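Local coordinates for protein fatty Acyl-Adenylate Ligase (Escherichia coli, PDB 3PBK) that belongs to the ANL superfamily of AMP-binding enzymes and holds 5'-O-[(S)-(dodecanoyloxy)(hydroxy)phosphoryl]adenosine in a pocket of its fold, at residues K499-I504 / T532-L537; D474-A479 / A490-T495; D360-E365 / T377-T382; S381-C386 / Y454-I459. All coordinates share one frame; numbering follows the deposited sequence.

Contact 1 of 4, residues K499-I504 / T532-L537; sequences KIILQI and TAAIDL
Ala533 sets its CB 3.9 Å from CG2 of Ile500, where two parallel strands, 500-504 and 533-537, come together. At Ala534 the backbone bonds to the residues on both sides of Ile501: its N donates to Ile500 O (3.0 Å), and its O receives Leu502 N (3.0 Å). Its methyl lies on the face of Ile501 and Gln503. Ile535 turns to the other face and lies alongside both Leu502 and Ile504, its CD1 4.2 Å from Leu502 CD2 and its CG2 against Ile504 CD1. Asp536 repeats the backbone pattern, with N to Leu502 O at 2.8 Å and O taking Ile504 N at 2.7 Å. Its carboxylate stands beside the amide of Gln503, the planes 23° apart; the extended Gln503 chain (chi2 -163°) brings NE2 to a weak bond with OD2 at 3.3 Å. Leu537 ends the run, CD1 4.0 Å from Ile504 CB. Ile504 and Leu537 also meet Leu521 and Ile518 of helix 511-529, the crossover of this beta-alpha-beta unit. The backbone bonds thus fix the register, while the faces differ: aliphatic branches pack toward helix 511-529, whereas the face of Ile501 and Ala534 adds the weak Gln503-Asp536 pair and meets Tyr560 of helix 553-564.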
loop_
_atom_site.group_PDB
_atom_site.type_symbol
_atom_site.label_atom_id
_atom_site.label_comp_id
_atom_site.label_asym_id
_atom_site.label_seq_id
_atom_site.Cartn_x
_atom_site.Cartn_y
_atom_site.Cartn_z
ATOM N N LYS A 499 -25.672 16.939 0.112
ATOM C CA LYS A 499 -26.468 15.710 0.089
ATOM C C LYS A 499 -25.535 14.508 0.183
ATOM O O LYS A 499 -24.565 14.420 -0.565
ATOM C CB LYS A 499 -27.292 15.608 -1.197
ATOM C CG LYS A 499 -27.962 16.912 -1.637
ATOM C CD LYS A 499 -29.095 17.319 -0.702
ATOM C CE LYS A 499 -30.023 18.332 -1.365
ATOM N NZ LYS A 499 -31.402 18.311 -0.777
ATOM N N ILE A 500 -25.819 13.584 1.098
ATOM C CA ILE A 500 -24.949 12.420 1.291
ATOM C C ILE A 500 -25.268 11.282 0.328
ATOM O O ILE A 500 -26.371 10.751 0.330
ATOM C CB ILE A 500 -25.022 11.895 2.744
ATOM C CG1 ILE A 500 -24.236 12.819 3.677
ATOM C CG2 ILE A 500 -24.488 10.474 2.835
ATOM C CD1 ILE A 500 -24.101 12.293 5.071
ATOM N N ILE A 501 -24.306 10.898 -0.495
ATOM C CA ILE A 501 -24.554 9.813 -1.431
ATOM C C ILE A 501 -23.820 8.556 -0.987
ATOM O O ILE A 501 -22.677 8.625 -0.546
ATOM C CB ILE A 501 -24.132 10.183 -2.878
ATOM C CG1 ILE A 501 -25.040 11.269 -3.449
ATOM C CG2 ILE A 501 -24.151 8.966 -3.783
ATOM C CD1 ILE A 501 -24.380 12.612 -3.544
ATOM N N LEU A 502 -24.488 7.414 -1.084
ATOM C CA LEU A 502 -23.830 6.129 -0.908
ATOM C C LEU A 502 -23.904 5.333 -2.208
ATOM O O LEU A 502 -24.986 4.919 -2.625
ATOM C CB LEU A 502 -24.498 5.331 0.206
ATOM C CG LEU A 502 -24.056 3.879 0.408
ATOM C CD1 LEU A 502 -22.617 3.809 0.862
ATOM C CD2 LEU A 502 -24.948 3.203 1.424
ATOM N N GLN A 503 -22.759 5.116 -2.852
ATOM C CA GLN A 503 -22.729 4.325 -4.070
ATOM C C GLN A 503 -22.386 2.879 -3.746
ATOM O O GLN A 503 -21.516 2.607 -2.930
ATOM C CB GLN A 503 -21.735 4.910 -5.063
ATOM C CG GLN A 503 -21.907 6.394 -5.280
ATOM C CD GLN A 503 -21.212 6.888 -6.533
ATOM O OE1 GLN A 503 -19.994 6.764 -6.684
ATOM N NE2 GLN A 503 -21.990 7.460 -7.444
ATOM N N ILE A 504 -23.102 1.954 -4.371
ATOM C CA ILE A 504 -22.875 0.528 -4.168
ATOM C C ILE A 504 -22.790 -0.184 -5.517
ATOM O O ILE A 504 -23.743 -0.182 -6.299
ATOM C CB ILE A 504 -23.994 -0.126 -3.328
ATOM C CG1 ILE A 504 -24.217 0.644 -2.027
ATOM C CG2 ILE A 504 -23.662 -1.578 -3.033
ATOM C CD1 ILE A 504 -25.283 0.042 -1.144
ATOM N N THR A 532 -30.073 11.357 6.012
ATOM C CA THR A 532 -30.713 10.627 4.918
ATOM C C THR A 532 -29.764 10.496 3.731
ATOM O O THR A 532 -29.260 11.488 3.208
ATOM C CB THR A 532 -32.038 11.274 4.473
ATOM O OG1 THR A 532 -31.766 12.489 3.773
ATOM C CG2 THR A 532 -32.940 11.554 5.680
ATOM N N ALA A 533 -29.511 9.255 3.324
ATOM C CA ALA A 533 -28.543 8.979 2.266
ATOM C C ALA A 533 -29.215 8.505 0.990
ATOM O O ALA A 533 -30.236 7.809 1.028
ATOM C CB ALA A 533 -27.525 7.958 2.725
ATOM N N ALA A 534 -28.630 8.889 -0.142
ATOM C CA ALA A 534 -29.146 8.506 -1.448
ATOM C C ALA A 534 -28.407 7.276 -1.942
ATOM O O ALA A 534 -27.247 7.369 -2.328
ATOM C CB ALA A 534 -28.983 9.646 -2.420
ATOM N N ILE A 535 -29.082 6.130 -1.910
ATOM C CA ILE A 535 -28.501 4.863 -2.343
ATOM C C ILE A 535 -28.339 4.822 -3.869
ATOM O O ILE A 535 -29.307 4.985 -4.602
ATOM C CB ILE A 535 -29.394 3.670 -1.906
ATOM C CG1 ILE A 535 -29.966 3.894 -0.500
ATOM C CG2 ILE A 535 -28.640 2.351 -2.009
ATOM C CD1 ILE A 535 -28.938 3.983 0.589
ATOM N N ASP A 536 -27.116 4.605 -4.343
ATOM C CA ASP A 536 -26.838 4.518 -5.775
ATOM C C ASP A 536 -26.372 3.126 -6.128
ATOM O O ASP A 536 -25.218 2.794 -5.889
ATOM C CB ASP A 536 -25.727 5.497 -6.156
ATOM C CG ASP A 536 -26.172 6.535 -7.168
ATOM O OD1 ASP A 536 -27.401 6.661 -7.384
ATOM O OD2 ASP A 536 -25.284 7.214 -7.752
ATOM N N LEU A 537 -27.252 2.304 -6.692
ATOM C CA LEU A 537 -26.845 0.958 -7.112
ATOM C C LEU A 537 -26.164 0.986 -8.482
ATOM O O LEU A 537 -26.774 1.376 -9.476
ATOM C CB LEU A 537 -28.039 -0.005 -7.097
ATOM C CG LEU A 537 -28.244 -0.792 -5.792
ATOM C CD1 LEU A 537 -27.828 0.013 -4.582
ATOM C CD2 LEU A 537 -29.671 -1.289 -5.621
#

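Contact 2 of 4, residues D474-A479 / A490-T495; sequences DIEYIA and AIAFVT
Glu476 reaches from helix 474-479 to the backbone of strand 490-494, and it buries more surface here than any other residue. With CG anti to the carbonyl carbon (chi1 -66°) and the chain extended beyond it, OE2 arrives at Ala492 N, 2.8 Å away, and accepts its N-H through the anti lone pair. OE1 is held by a salt bridge to Arg553, so both oxygens of this buried carboxylate are engaged, and the arginine would probably favour its charged form. Ala490 lies under the stem of the same side chain: its O is 3.4 Å from Glu476 CG, and its CB meets Ala479 CB at 3.9 Å. Ala492 also points its side chain at the helix, with CB 4.3 Å from Ile475 CG2. The small methyls are consistent with a segment-axis separation of 7.7 Å. Strand 490-494 is an outer strand of a three-stranded sheet, with strand 500-505 as its neighbour. A helix laid over such a sheet is consistent with the small C-terminal alpha/beta domain of ANL enzymes.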
loop_
_atom_site.group_PDB
_atom_site.type_symbol
_atom_site.label_atom_id
_atom_site.label_comp_id
_atom_site.label_asym_id
_atom_site.label_seq_id
_atom_site.Cartn_x
_atom_site.Cartn_y
_atom_site.Cartn_z
ATOM N N ASP A 474 -18.163 4.253 8.517
ATOM C CA ASP A 474 -19.180 3.920 9.514
ATOM C C ASP A 474 -20.540 3.752 8.843
ATOM O O ASP A 474 -21.382 2.978 9.304
ATOM C CB ASP A 474 -19.278 5.004 10.584
ATOM C CG ASP A 474 -18.126 4.964 11.566
ATOM O OD1 ASP A 474 -17.328 4.001 11.501
ATOM O OD2 ASP A 474 -18.017 5.899 12.403
ATOM N N ILE A 475 -20.755 4.498 7.760
ATOM C CA ILE A 475 -21.983 4.410 6.992
ATOM C C ILE A 475 -21.898 3.243 6.028
ATOM O O ILE A 475 -22.846 2.480 5.907
ATOM C CB ILE A 475 -22.257 5.710 6.223
ATOM C CG1 ILE A 475 -22.741 6.791 7.185
ATOM C CG2 ILE A 475 -23.291 5.498 5.109
ATOM C CD1 ILE A 475 -23.190 8.054 6.491
ATOM N N GLU A 476 -20.762 3.095 5.351
ATOM C CA GLU A 476 -20.583 1.992 4.415
ATOM C C GLU A 476 -20.752 0.647 5.112
ATOM O O GLU A 476 -21.200 -0.329 4.503
ATOM C CB GLU A 476 -19.217 2.066 3.756
ATOM C CG GLU A 476 -19.047 3.264 2.866
ATOM C CD GLU A 476 -17.596 3.704 2.754
ATOM O OE1 GLU A 476 -16.718 3.008 3.320
ATOM O OE2 GLU A 476 -17.338 4.749 2.110
ATOM N N TYR A 477 -20.389 0.597 6.390
ATOM C CA TYR A 477 -20.539 -0.619 7.171
ATOM C C TYR A 477 -21.959 -1.148 7.079
ATOM O O TYR A 477 -22.163 -2.337 6.848
ATOM C CB TYR A 477 -20.182 -0.361 8.626
ATOM C CG TYR A 477 -20.333 -1.558 9.546
ATOM C CD1 TYR A 477 -19.340 -2.524 9.625
ATOM C CD2 TYR A 477 -21.449 -1.704 10.346
ATOM C CE1 TYR A 477 -19.461 -3.603 10.461
ATOM C CE2 TYR A 477 -21.576 -2.777 11.185
ATOM C CZ TYR A 477 -20.579 -3.727 11.242
ATOM O OH TYR A 477 -20.703 -4.805 12.089
ATOM N N ILE A 478 -22.943 -0.273 7.259
ATOM C CA ILE A 478 -24.342 -0.692 7.192
ATOM C C ILE A 478 -24.650 -1.401 5.882
ATOM O O ILE A 478 -25.374 -2.396 5.865
ATOM C CB ILE A 478 -25.304 0.480 7.391
ATOM C CG1 ILE A 478 -25.118 1.074 8.787
ATOM C CG2 ILE A 478 -26.731 0.028 7.204
ATOM C CD1 ILE A 478 -25.836 2.383 8.974
ATOM N N ALA A 479 -24.082 -0.905 4.788
ATOM C CA ALA A 479 -24.248 -1.554 3.492
ATOM C C ALA A 479 -23.600 -2.946 3.420
ATOM O O ALA A 479 -24.163 -3.868 2.835
ATOM C CB ALA A 479 -23.718 -0.664 2.392
ATOM N N ALA A 490 -18.974 -0.557 -1.343
ATOM C CA ALA A 490 -19.742 0.633 -0.992
ATOM C C ALA A 490 -18.853 1.836 -0.697
ATOM O O ALA A 490 -17.883 1.726 0.051
ATOM C CB ALA A 490 -20.662 0.344 0.191
ATOM N N ILE A 491 -19.206 2.970 -1.304
ATOM C CA ILE A 491 -18.509 4.239 -1.133
ATOM C C ILE A 491 -19.474 5.317 -0.656
ATOM O O ILE A 491 -20.552 5.500 -1.238
ATOM C CB ILE A 491 -17.968 4.751 -2.453
ATOM C CG1 ILE A 491 -17.093 3.707 -3.117
ATOM C CG2 ILE A 491 -17.195 6.037 -2.246
ATOM C CD1 ILE A 491 -16.887 3.989 -4.592
ATOM N N ALA A 492 -19.081 6.042 0.387
ATOM C CA ALA A 492 -19.890 7.140 0.886
ATOM C C ALA A 492 -19.131 8.465 0.806
ATOM O O ALA A 492 -17.928 8.529 1.037
ATOM C CB ALA A 492 -20.355 6.859 2.301
ATOM N N PHE A 493 -19.847 9.520 0.449
ATOM C CA PHE A 493 -19.282 10.859 0.436
ATOM C C PHE A 493 -20.405 11.885 0.444
ATOM O O PHE A 493 -21.577 11.545 0.249
ATOM C CB PHE A 493 -18.373 11.056 -0.773
ATOM C CG PHE A 493 -19.065 10.862 -2.087
ATOM C CD1 PHE A 493 -19.117 9.612 -2.680
ATOM C CD2 PHE A 493 -19.663 11.929 -2.734
ATOM C CE1 PHE A 493 -19.752 9.435 -3.894
ATOM C CE2 PHE A 493 -20.301 11.756 -3.938
ATOM C CZ PHE A 493 -20.345 10.507 -4.520
ATOM N N VAL A 494 -20.050 13.140 0.686
ATOM C CA VAL A 494 -21.048 14.196 0.681
ATOM C C VAL A 494 -20.876 15.095 -0.537
ATOM O O VAL A 494 -19.777 15.550 -0.846
ATOM C CB VAL A 494 -21.036 15.025 1.984
ATOM C CG1 VAL A 494 -19.646 15.553 2.283
ATOM C CG2 VAL A 494 -22.038 16.153 1.898
ATOM N N THR A 495 -21.979 15.320 -1.241
ATOM C CA THR A 495 -21.982 16.153 -2.431
ATOM C C THR A 495 -21.759 17.612 -2.046
ATOM O O THR A 495 -21.872 17.979 -0.876
ATOM C CB THR A 495 -23.297 15.980 -3.210
ATOM O OG1 THR A 495 -23.058 16.239 -4.593
ATOM C CG2 THR A 495 -24.382 16.905 -2.690
#

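Contact 3 of 4, residues D360-E365 / T377-T382; sequences DRDILE and TRAVST
Over one face of the Arg361 guanidinium sits the methyl of Ala379, with CB 3.6 Å above the plane and over its centre. Arg361 opens helix 361-367, for which Asp360 is the N-cap. In the salt-bridge network of Arg361, Asp362 and Glu365, NH1 makes a weak bond to Glu365 OE2 at 3.2 Å. Asp362 OD1 is a long 3.9 Å from NH1 and far off the plane of the guanidinium, so charge alone acts there. NH2 has a weak bond to Glu528 O, and Glu365 OE1 is salt-bridged to Arg468. A bend at chi3 (73°) folds the arginine over Ala379. The second flat group, the Asp360 carboxylate, is met by Thr377 from above its plane, 57° out of it: Thr377 OG1 donates to OD2 at 2.7 Å, and the two side chains run antiparallel alongside one another. Thr377 OG1 is also bonded to Gly374 N. Asp360 OD1 weakly caps Asp362 N at 3.1 Å. Here strand 356-360, antiparallel to strand 380-384, gives way to the helix; Asp360 and Val380 form a non-hydrogen-bonded pair whose side chains part company. Arg361 N then bonds to Ala379 O (2.8 Å), approaching 53° out of the carbonyl plane. Farther along, the aliphatic part of the arginine passes Ser381, with Arg361 CD 3.6 Å from Ser381 OG.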
loop_
_atom_site.group_PDB
_atom_site.type_symbol
_atom_site.label_atom_id
_atom_site.label_comp_id
_atom_site.label_asym_id
_atom_site.label_seq_id
_atom_site.Cartn_x
_atom_site.Cartn_y
_atom_site.Cartn_z
ATOM N N ASP A 360 -16.992 6.807 22.316
ATOM C CA ASP A 360 -18.347 7.307 22.094
ATOM C C ASP A 360 -18.352 7.893 20.682
ATOM O O ASP A 360 -17.584 8.810 20.382
ATOM C CB ASP A 360 -18.719 8.374 23.131
ATOM C CG ASP A 360 -20.205 8.749 23.101
ATOM O OD1 ASP A 360 -20.811 8.779 22.013
ATOM O OD2 ASP A 360 -20.775 9.028 24.178
ATOM N N ARG A 361 -19.189 7.358 19.803
ATOM C CA ARG A 361 -19.159 7.823 18.426
ATOM C C ARG A 361 -19.634 9.272 18.293
ATOM O O ARG A 361 -19.042 10.060 17.548
ATOM C CB ARG A 361 -19.923 6.892 17.476
ATOM C CG ARG A 361 -20.143 7.533 16.120
ATOM C CD ARG A 361 -20.303 6.551 14.990
ATOM N NE ARG A 361 -21.588 5.847 14.973
ATOM C CZ ARG A 361 -22.785 6.429 14.978
ATOM N NH1 ARG A 361 -22.899 7.756 15.045
ATOM N NH2 ARG A 361 -23.874 5.670 14.940
ATOM N N ASP A 362 -20.688 9.626 19.026
ATOM C CA ASP A 362 -21.230 10.987 18.984
ATOM C C ASP A 362 -20.233 12.040 19.492
ATOM O O ASP A 362 -20.195 13.167 18.993
ATOM C CB ASP A 362 -22.567 11.061 19.734
ATOM C CG ASP A 362 -23.626 10.169 19.111
ATOM O OD1 ASP A 362 -23.795 10.227 17.867
ATOM O OD2 ASP A 362 -24.278 9.401 19.856
ATOM N N ILE A 363 -19.414 11.684 20.472
ATOM C CA ILE A 363 -18.413 12.630 20.928
ATOM C C ILE A 363 -17.332 12.865 19.865
ATOM O O ILE A 363 -16.761 13.946 19.763
ATOM C CB ILE A 363 -17.796 12.194 22.254
ATOM C CG1 ILE A 363 -18.877 12.161 23.326
ATOM C CG2 ILE A 363 -16.696 13.145 22.669
ATOM C CD1 ILE A 363 -18.337 12.377 24.694
ATOM N N LEU A 364 -17.069 11.848 19.061
ATOM C CA LEU A 364 -16.107 11.960 17.978
ATOM C C LEU A 364 -16.665 12.817 16.831
ATOM O O LEU A 364 -16.033 13.768 16.367
ATOM C CB LEU A 364 -15.774 10.557 17.465
ATOM C CG LEU A 364 -14.638 10.409 16.460
ATOM C CD1 LEU A 364 -13.358 10.162 17.219
ATOM C CD2 LEU A 364 -14.902 9.278 15.470
ATOM N N GLU A 365 -17.859 12.472 16.372
ATOM C CA GLU A 365 -18.478 13.177 15.264
ATOM C C GLU A 365 -18.720 14.645 15.578
ATOM O O GLU A 365 -18.455 15.500 14.742
ATOM C CB GLU A 365 -19.782 12.484 14.863
ATOM C CG GLU A 365 -19.549 11.057 14.381
ATOM C CD GLU A 365 -20.815 10.305 13.967
ATOM O OE1 GLU A 365 -21.954 10.749 14.283
ATOM O OE2 GLU A 365 -20.649 9.239 13.325
ATOM N N THR A 377 -23.324 6.743 26.764
ATOM C CA THR A 377 -22.912 6.521 25.392
ATOM C C THR A 377 -23.940 5.693 24.633
ATOM O O THR A 377 -24.335 4.617 25.076
ATOM C CB THR A 377 -21.556 5.811 25.335
ATOM O OG1 THR A 377 -20.521 6.749 25.653
ATOM C CG2 THR A 377 -21.302 5.240 23.941
ATOM N N ARG A 378 -24.364 6.191 23.478
ATOM C CA ARG A 378 -25.352 5.487 22.672
ATOM C C ARG A 378 -24.780 4.849 21.395
ATOM O O ARG A 378 -25.386 3.955 20.815
ATOM C CB ARG A 378 -26.501 6.422 22.327
ATOM C CG ARG A 378 -27.538 6.592 23.424
ATOM C CD ARG A 378 -28.833 7.093 22.794
ATOM N NE ARG A 378 -29.846 7.495 23.763
ATOM C CZ ARG A 378 -29.773 8.587 24.525
ATOM N NH1 ARG A 378 -28.708 9.390 24.461
ATOM N NH2 ARG A 378 -30.763 8.864 25.370
ATOM N N ALA A 379 -23.616 5.309 20.960
ATOM C CA ALA A 379 -22.997 4.758 19.769
ATOM C C ALA A 379 -21.501 4.631 19.988
ATOM O O ALA A 379 -20.917 5.403 20.743
ATOM C CB ALA A 379 -23.292 5.629 18.567
ATOM N N VAL A 380 -20.884 3.656 19.328
ATOM C CA VAL A 380 -19.468 3.364 19.530
ATOM C C VAL A 380 -18.704 3.090 18.232
ATOM O O VAL A 380 -19.140 2.305 17.394
ATOM C CB VAL A 380 -19.301 2.137 20.427
ATOM C CG1 VAL A 380 -17.827 1.901 20.737
ATOM C CG2 VAL A 380 -20.115 2.304 21.695
ATOM N N SER A 381 -17.559 3.732 18.069
ATOM C CA SER A 381 -16.638 3.336 17.017
ATOM C C SER A 381 -15.438 2.650 17.665
ATOM O O SER A 381 -15.041 3.008 18.783
ATOM C CB SER A 381 -16.188 4.544 16.181
ATOM O OG SER A 381 -17.149 4.903 15.201
ATOM N N THR A 382 -14.883 1.652 16.974
ATOM C CA THR A 382 -13.686 0.946 17.432
ATOM C C THR A 382 -12.503 1.280 16.541
ATOM O O THR A 382 -12.594 1.146 15.324
ATOM C CB THR A 382 -13.869 -0.570 17.360
ATOM O OG1 THR A 382 -14.984 -0.963 18.157
ATOM C CG2 THR A 382 -12.633 -1.263 17.870
#

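Contact 4 of 4, residues S381-C386 / Y454-I459; sequences STFVNC and YVTGRI. With 1ZZ (5'-O-[(S)-(dodecanoyloxy)(hydroxy)phosphoryl]adenosine), chain C.
The pocket for 5'-O-[(S)-(dodecanoyloxy)(hydroxy)phosphoryl]adenosine is lined here by Cys386 and Val455, whose SG and CG2 lie 3.9 Å apart. Both touch the adenine: Val455 through CG1 near C21, and Cys386 through SG, 3.8 Å from N5. Arg458 passes CG by the ribose oxygen O7 at 3.4 Å. Behind this wall, with CG2 anti to its carbonyl carbon, Thr456 lays that methyl over one face of the Phe383 ring, a CH-pi contact 3.8 Å from the centroid and 18° off the normal. Tyr454 slants across the backbone of the other strand, CD2 3.3 Å from Val384 O, and its ring meets CB of Asn385, whose amide is turned 66° from the ring plane and bonds through OD1 to Gly387 N. A classic beta bulge sets Thr456 and Gly457 opposite the single residue Leu445. Strand 452-458 pairs with strand 444-449, where Tyr447 meets Tyr454 with nearly parallel rings; strand 380-384 pairs with strand 356-360, and Tyr336 of strand 332-337 touches both Cys386 and Val455.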
loop_
_atom_site.group_PDB
_atom_site.type_symbol
_atom_site.label_atom_id
_atom_site.label_comp_id
_atom_site.label_asym_id
_atom_site.label_seq_id
_atom_site.Cartn_x
_atom_site.Cartn_y
_atom_site.Cartn_z
ATOM N N SER A 381 -17.559 3.732 18.069
ATOM C CA SER A 381 -16.638 3.336 17.017
ATOM C C SER A 381 -15.438 2.650 17.665
ATOM O O SER A 381 -15.041 3.008 18.783
ATOM C CB SER A 381 -16.188 4.544 16.181
ATOM O OG SER A 381 -17.149 4.903 15.201
ATOM N N THR A 382 -14.883 1.652 16.974
ATOM C CA THR A 382 -13.686 0.946 17.432
ATOM C C THR A 382 -12.503 1.280 16.541
ATOM O O THR A 382 -12.594 1.146 15.324
ATOM C CB THR A 382 -13.869 -0.570 17.360
ATOM O OG1 THR A 382 -14.984 -0.963 18.157
ATOM C CG2 THR A 382 -12.633 -1.263 17.870
ATOM N N PHE A 383 -11.392 1.703 17.132
ATOM C CA PHE A 383 -10.191 1.982 16.350
ATOM C C PHE A 383 -9.040 1.058 16.729
ATOM O O PHE A 383 -8.904 0.671 17.881
ATOM C CB PHE A 383 -9.800 3.456 16.470
ATOM C CG PHE A 383 -10.786 4.379 15.829
ATOM C CD1 PHE A 383 -10.870 4.468 14.448
ATOM C CD2 PHE A 383 -11.655 5.135 16.598
ATOM C CE1 PHE A 383 -11.797 5.305 13.845
ATOM C CE2 PHE A 383 -12.588 5.975 16.003
ATOM C CZ PHE A 383 -12.658 6.062 14.630
ATOM N N VAL A 384 -8.225 0.684 15.756
ATOM C CA VAL A 384 -7.149 -0.256 16.028
ATOM C C VAL A 384 -5.851 0.449 16.421
ATOM O O VAL A 384 -5.456 1.435 15.811
ATOM C CB VAL A 384 -6.925 -1.201 14.835
ATOM C CG1 VAL A 384 -5.743 -2.108 15.070
ATOM C CG2 VAL A 384 -8.167 -2.022 14.592
ATOM N N ASN A 385 -5.209 -0.052 17.468
ATOM C CA ASN A 385 -3.914 0.447 17.912
ATOM C C ASN A 385 -2.850 0.160 16.855
ATOM O O ASN A 385 -2.584 -0.993 16.525
ATOM C CB ASN A 385 -3.547 -0.213 19.246
ATOM C CG ASN A 385 -2.320 0.399 19.896
ATOM O OD1 ASN A 385 -1.295 0.628 19.247
ATOM N ND2 ASN A 385 -2.410 0.646 21.199
ATOM N N CYS A 386 -2.242 1.219 16.331
ATOM C CA CYS A 386 -1.269 1.094 15.250
ATOM C C CYS A 386 0.157 1.341 15.717
ATOM O O CYS A 386 1.047 1.537 14.903
ATOM C CB CYS A 386 -1.611 2.041 14.101
ATOM S SG CYS A 386 -3.063 1.536 13.135
ATOM N N TYR A 454 -3.797 6.072 16.825
ATOM C CA TYR A 454 -5.036 5.496 16.337
ATOM C C TYR A 454 -5.460 6.161 15.034
ATOM O O TYR A 454 -5.859 7.320 15.022
ATOM C CB TYR A 454 -6.120 5.587 17.413
ATOM C CG TYR A 454 -5.859 4.617 18.537
ATOM C CD1 TYR A 454 -5.209 5.025 19.691
ATOM C CD2 TYR A 454 -6.205 3.275 18.422
ATOM C CE1 TYR A 454 -4.935 4.131 20.717
ATOM C CE2 TYR A 454 -5.933 2.378 19.441
ATOM C CZ TYR A 454 -5.302 2.815 20.583
ATOM O OH TYR A 454 -5.034 1.948 21.609
ATOM N N VAL A 455 -5.354 5.435 13.930
ATOM C CA VAL A 455 -5.646 6.031 12.634
ATOM C C VAL A 455 -7.123 5.888 12.334
ATOM O O VAL A 455 -7.636 4.773 12.271
ATOM C CB VAL A 455 -4.843 5.365 11.486
ATOM C CG1 VAL A 455 -4.953 6.198 10.226
ATOM C CG2 VAL A 455 -3.373 5.182 11.869
ATOM N N THR A 456 -7.814 7.006 12.133
ATOM C CA THR A 456 -9.263 6.943 11.943
ATOM C C THR A 456 -9.722 7.022 10.486
ATOM O O THR A 456 -10.802 6.530 10.157
ATOM C CB THR A 456 -9.965 8.041 12.712
ATOM O OG1 THR A 456 -9.649 9.293 12.107
ATOM C CG2 THR A 456 -9.502 8.054 14.154
ATOM N N GLY A 457 -8.911 7.647 9.630
ATOM C CA GLY A 457 -9.217 7.802 8.216
ATOM C C GLY A 457 -8.484 8.967 7.552
ATOM O O GLY A 457 -7.659 9.630 8.181
ATOM N N ARG A 458 -8.783 9.215 6.276
ATOM C CA ARG A 458 -8.189 10.324 5.530
ATOM C C ARG A 458 -9.041 11.582 5.660
ATOM O O ARG A 458 -10.278 11.510 5.634
ATOM C CB ARG A 458 -8.057 9.966 4.050
ATOM C CG ARG A 458 -7.074 8.857 3.740
ATOM C CD ARG A 458 -6.890 8.684 2.237
ATOM N NE ARG A 458 -6.674 9.977 1.580
ATOM C CZ ARG A 458 -6.187 10.142 0.346
ATOM N NH1 ARG A 458 -5.847 9.083 -0.388
ATOM N NH2 ARG A 458 -6.032 11.370 -0.152
ATOM N N ILE A 459 -8.377 12.733 5.791
ATOM C CA ILE A 459 -9.068 14.026 5.820
ATOM C C ILE A 459 -9.920 14.198 4.564
ATOM O O ILE A 459 -11.069 14.638 4.633
ATOM C CB ILE A 459 -8.090 15.211 5.893
ATOM C CG1 ILE A 459 -6.960 14.924 6.877
ATOM C CG2 ILE A 459 -8.820 16.456 6.316
ATOM C CD1 ILE A 459 -5.953 16.066 7.014
HETATM P P 1ZZ C . 0.573 4.009 0.633
HETATM C C1 1ZZ C . 8.650 -7.204 6.090
HETATM N N1 1ZZ C . -3.259 3.991 5.599
HETATM O O1 1ZZ C . 0.008 1.304 2.507
HETATM C C2 1ZZ C . 8.214 -5.784 6.334
HETATM N N2 1ZZ C . -2.280 2.395 6.785
HETATM O O2 1ZZ C . 1.407 2.870 1.488
HETATM C C3 1ZZ C . 6.820 -5.374 5.867
HETATM N N3 1ZZ C . -5.247 4.262 7.181
HETATM O O3 1ZZ C . 1.281 5.412 0.394
HETATM C C4 1ZZ C . 6.376 -3.972 6.323
HETATM N N4 1ZZ C . -5.202 2.848 9.018
HETATM O O4 1ZZ C . 0.241 3.540 -0.615
HETATM C C5 1ZZ C . 4.905 -3.543 6.336
HETATM N N5 1ZZ C . -3.341 1.301 9.307
HETATM O O5 1ZZ C . -0.760 4.336 1.448
HETATM C C6 1ZZ C . 4.750 -2.051 6.197
HETATM O O6 1ZZ C . -2.568 4.656 3.545
HETATM C C7 1ZZ C . 3.638 -1.316 6.900
HETATM O O7 1ZZ C . -4.271 7.433 4.913
HETATM C C8 1ZZ C . 3.113 -0.063 6.236
HETATM O O8 1ZZ C . -1.472 7.902 4.579
HETATM C C9 1ZZ C . 1.614 0.068 5.930
HETATM C C10 1ZZ C . 1.145 0.535 4.575
HETATM C C11 1ZZ C . 1.782 1.532 3.709
HETATM C C12 1ZZ C . 0.952 2.017 2.616
HETATM C C13 1ZZ C . -0.734 5.530 2.186
HETATM C C14 1ZZ C . -1.965 5.863 3.038
HETATM C C15 1ZZ C . -1.939 6.615 4.381
HETATM C C16 1ZZ C . -3.323 6.401 4.830
HETATM C C17 1ZZ C . -3.544 4.961 4.517
HETATM C C18 1ZZ C . -2.201 3.183 5.657
HETATM C C19 1ZZ C . -3.452 2.767 7.445
HETATM C C20 1ZZ C . -4.054 3.705 6.756
HETATM C C21 1ZZ C . -5.791 3.789 8.330
HETATM C C22 1ZZ C . -3.989 2.308 8.565
#

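Overall arrangement
Contacts 2 and 4 are buried; contacts 1 and 3 are only partly so. Contacts 1 and 2 meet on one three-stranded sheet, where Gln503 N and Ile501 N probably bond to Ile491 O and Phe493 O; contact 1 is held by regular backbone bonding, contact 2 by a single carboxylate and small methyls. Contacts 3 and 4 share Ser381, Thr382 and strand 380-384: toward the surface that strand faces charged and hydroxyl groups; toward the interior it meets aromatic rings, and the chain just beyond it, at Cys386, reaches the bound ligand. Leu364 CD2 lies 4.0 Å from Phe383 CZ between them. Asp474, on the helix of contact 2 but not part of that contact, packs against Arg361 and Ser381.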